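Local coordinates for sigma-c capsid protein (Avian reovirus, PDB 2JJL) that attaches the virion to host cells as a trimeric outer-capsid fibre and induces apoptosis in them, at residues D97-T102 with M116-N121. Numbering follows the deposited sequence.
Sequences DTIDMT and MSSTGN. With ZN (zinc ion), chain F.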
loop_
_atom_site.group_PDB
_atom_site.type_symbol
_atom_site.label_atom_id
_atom_site.label_comp_id
_atom_site.label_asym_id
_atom_site.label_seq_id
_atom_site.Cartn_x
_atom_site.Cartn_y
_atom_site.Cartn_z
ATOM N N ASP A 97 -27.981 28.579 4.516
ATOM C CA ASP A 97 -28.641 27.948 3.378
ATOM C C ASP A 97 -28.164 26.488 3.174
ATOM O O ASP A 97 -27.237 25.990 3.855
ATOM C CB ASP A 97 -28.337 28.843 2.168
ATOM C CG ASP A 97 -29.261 28.634 0.992
ATOM O OD1 ASP A 97 -30.246 27.896 1.077
ATOM O OD2 ASP A 97 -28.992 29.260 -0.048
ATOM N N THR A 98 -28.784 25.797 2.227
ATOM C CA THR A 98 -28.310 24.480 1.824
ATOM C C THR A 98 -28.147 24.467 0.313
ATOM O O THR A 98 -28.693 25.341 -0.366
ATOM C CB THR A 98 -29.303 23.400 2.208
ATOM O OG1 THR A 98 -30.544 23.646 1.518
ATOM C CG2 THR A 98 -29.545 23.426 3.716
ATOM N N ILE A 99 -27.410 23.482 -0.216
ATOM C CA ILE A 99 -27.261 23.348 -1.657
ATOM C C ILE A 99 -27.048 21.897 -2.048
ATOM O O ILE A 99 -26.254 21.202 -1.410
ATOM C CB ILE A 99 -26.124 24.251 -2.222
ATOM C CG1 ILE A 99 -26.111 24.206 -3.766
ATOM C CG2 ILE A 99 -24.752 23.838 -1.664
ATOM C CD1 ILE A 99 -25.413 25.389 -4.405
ATOM N N ASP A 100 -27.773 21.448 -3.074
ATOM C CA ASP A 100 -27.666 20.086 -3.597
ATOM C C ASP A 100 -26.420 19.935 -4.458
ATOM O O ASP A 100 -26.211 20.702 -5.372
ATOM C CB ASP A 100 -28.905 19.717 -4.434
ATOM C CG ASP A 100 -30.182 19.517 -3.587
ATOM O OD1 ASP A 100 -30.112 19.350 -2.341
ATOM O OD2 ASP A 100 -31.271 19.506 -4.201
ATOM N N MET A 101 -25.609 18.927 -4.168
ATOM C CA MET A 101 -24.405 18.641 -4.935
ATOM C C MET A 101 -24.582 17.316 -5.633
ATOM O O MET A 101 -24.962 16.336 -5.011
ATOM C CB MET A 101 -23.172 18.557 -4.023
ATOM C CG MET A 101 -22.957 19.820 -3.131
ATOM S SD MET A 101 -22.671 21.337 -4.045
ATOM C CE MET A 101 -21.111 20.985 -4.846
ATOM N N THR A 102 -24.324 17.286 -6.934
ATOM C CA THR A 102 -24.257 16.023 -7.679
ATOM C C THR A 102 -22.819 15.557 -7.500
ATOM O O THR A 102 -21.897 16.293 -7.846
ATOM C CB THR A 102 -24.576 16.270 -9.164
ATOM O OG1 THR A 102 -25.946 16.653 -9.271
ATOM C CG2 THR A 102 -24.320 15.028 -10.030
ATOM N N MET A 116 -17.622 16.997 -7.361
ATOM C CA MET A 116 -19.006 17.461 -7.070
ATOM C C MET A 116 -19.321 18.691 -7.869
ATOM O O MET A 116 -18.442 19.542 -8.057
ATOM C CB MET A 116 -19.163 17.878 -5.605
ATOM C CG MET A 116 -18.537 16.917 -4.587
ATOM S SD MET A 116 -19.037 17.450 -2.953
ATOM C CE MET A 116 -18.140 16.250 -1.992
ATOM N N SER A 117 -20.578 18.814 -8.307
ATOM C CA SER A 117 -21.057 20.071 -8.886
ATOM C C SER A 117 -22.471 20.384 -8.409
ATOM O O SER A 117 -23.259 19.480 -8.198
ATOM C CB SER A 117 -20.922 20.072 -10.409
ATOM O OG SER A 117 -21.740 19.092 -10.959
ATOM N N SER A 118 -22.779 21.668 -8.199
ATOM C CA SER A 118 -24.010 22.039 -7.516
ATOM C C SER A 118 -25.126 22.244 -8.495
ATOM O O SER A 118 -24.905 22.517 -9.678
ATOM C CB SER A 118 -23.835 23.327 -6.706
ATOM O OG SER A 118 -23.718 24.492 -7.536
ATOM N N THR A 119 -26.333 22.183 -7.952
ATOM C CA THR A 119 -27.511 22.579 -8.682
ATOM C C THR A 119 -28.212 23.610 -7.807
ATOM O O THR A 119 -28.633 23.300 -6.690
ATOM C CB THR A 119 -28.445 21.378 -8.975
ATOM O OG1 THR A 119 -28.863 20.805 -7.744
ATOM C CG2 THR A 119 -27.735 20.304 -9.793
ATOM N N GLY A 120 -28.302 24.844 -8.295
ATOM C CA GLY A 120 -28.964 25.878 -7.502
ATOM C C GLY A 120 -27.999 26.955 -7.046
ATOM O O GLY A 120 -26.868 27.019 -7.499
ATOM N N ASN A 121 -28.464 27.796 -6.149
ATOM C CA ASN A 121 -27.683 28.896 -5.647
ATOM C C ASN A 121 -27.496 28.685 -4.146
ATOM O O ASN A 121 -28.342 28.074 -3.499
ATOM C CB ASN A 121 -28.373 30.242 -5.947
ATOM C CG ASN A 121 -29.629 30.451 -5.124
ATOM O OD1 ASN A 121 -30.689 29.956 -5.463
ATOM N ND2 ASN A 121 -29.499 31.147 -4.018
HETATM ZN ZN ZN F . -31.461 27.764 -0.522
HETATM O O HOH W 1 -29.605 25.816 -3.165
HETATM O O HOH W 2 -29.640 23.177 -4.324
HETATM O O HOH W 3 -31.639 19.137 -7.003
#
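Asp-97, beside Asn-121, binds a zinc ion through OD1 at 2.0 Å, while OD2 accepts a hydrogen bond from Thr-123 N; the backbone O of Asn-121, the nearest part of the other segment, merely lies 3.7 Å from OD2. Next along, the chains are too far apart for direct backbone bonds, and a water donates to both Thr-98 O and Asn-121 O. Ile-99 points toward the other segment. With CG1 anti to the backbone N (chi1 -173°), its CD1 presses on Ser-118 CB at 3.5 Å, a tight fit, and also meets the backbone of Gly-120 and Asn-121. A second water links Asp-100 N to Thr-119 O, and Thr-119 N donates to Asp-100 O (3.0 Å). Both strands belong to the antiparallel beta hairpin 98-108/111-119 of the C-terminal globular domain, the head of the fibre. Met-101 and Ser-118 form a non-hydrogen-bonded pair. Bends at chi2 and chi3 curl the methionine back over its partner, putting SD 3.5 Å from Ser-118 CB and CE 3.7 Å from CB of Met-116, whose side chain it crosses at about a right angle, near Phe-133 and Val-205; Ser-118 OG accepts a hydrogen bond from Leu-203 N. Thr-102 forms a hydrogen-bonded pair with Ser-117: Thr-102 N donates to Ser-117 O (2.7 Å), Ser-117 N to Thr-102 O (2.9 Å).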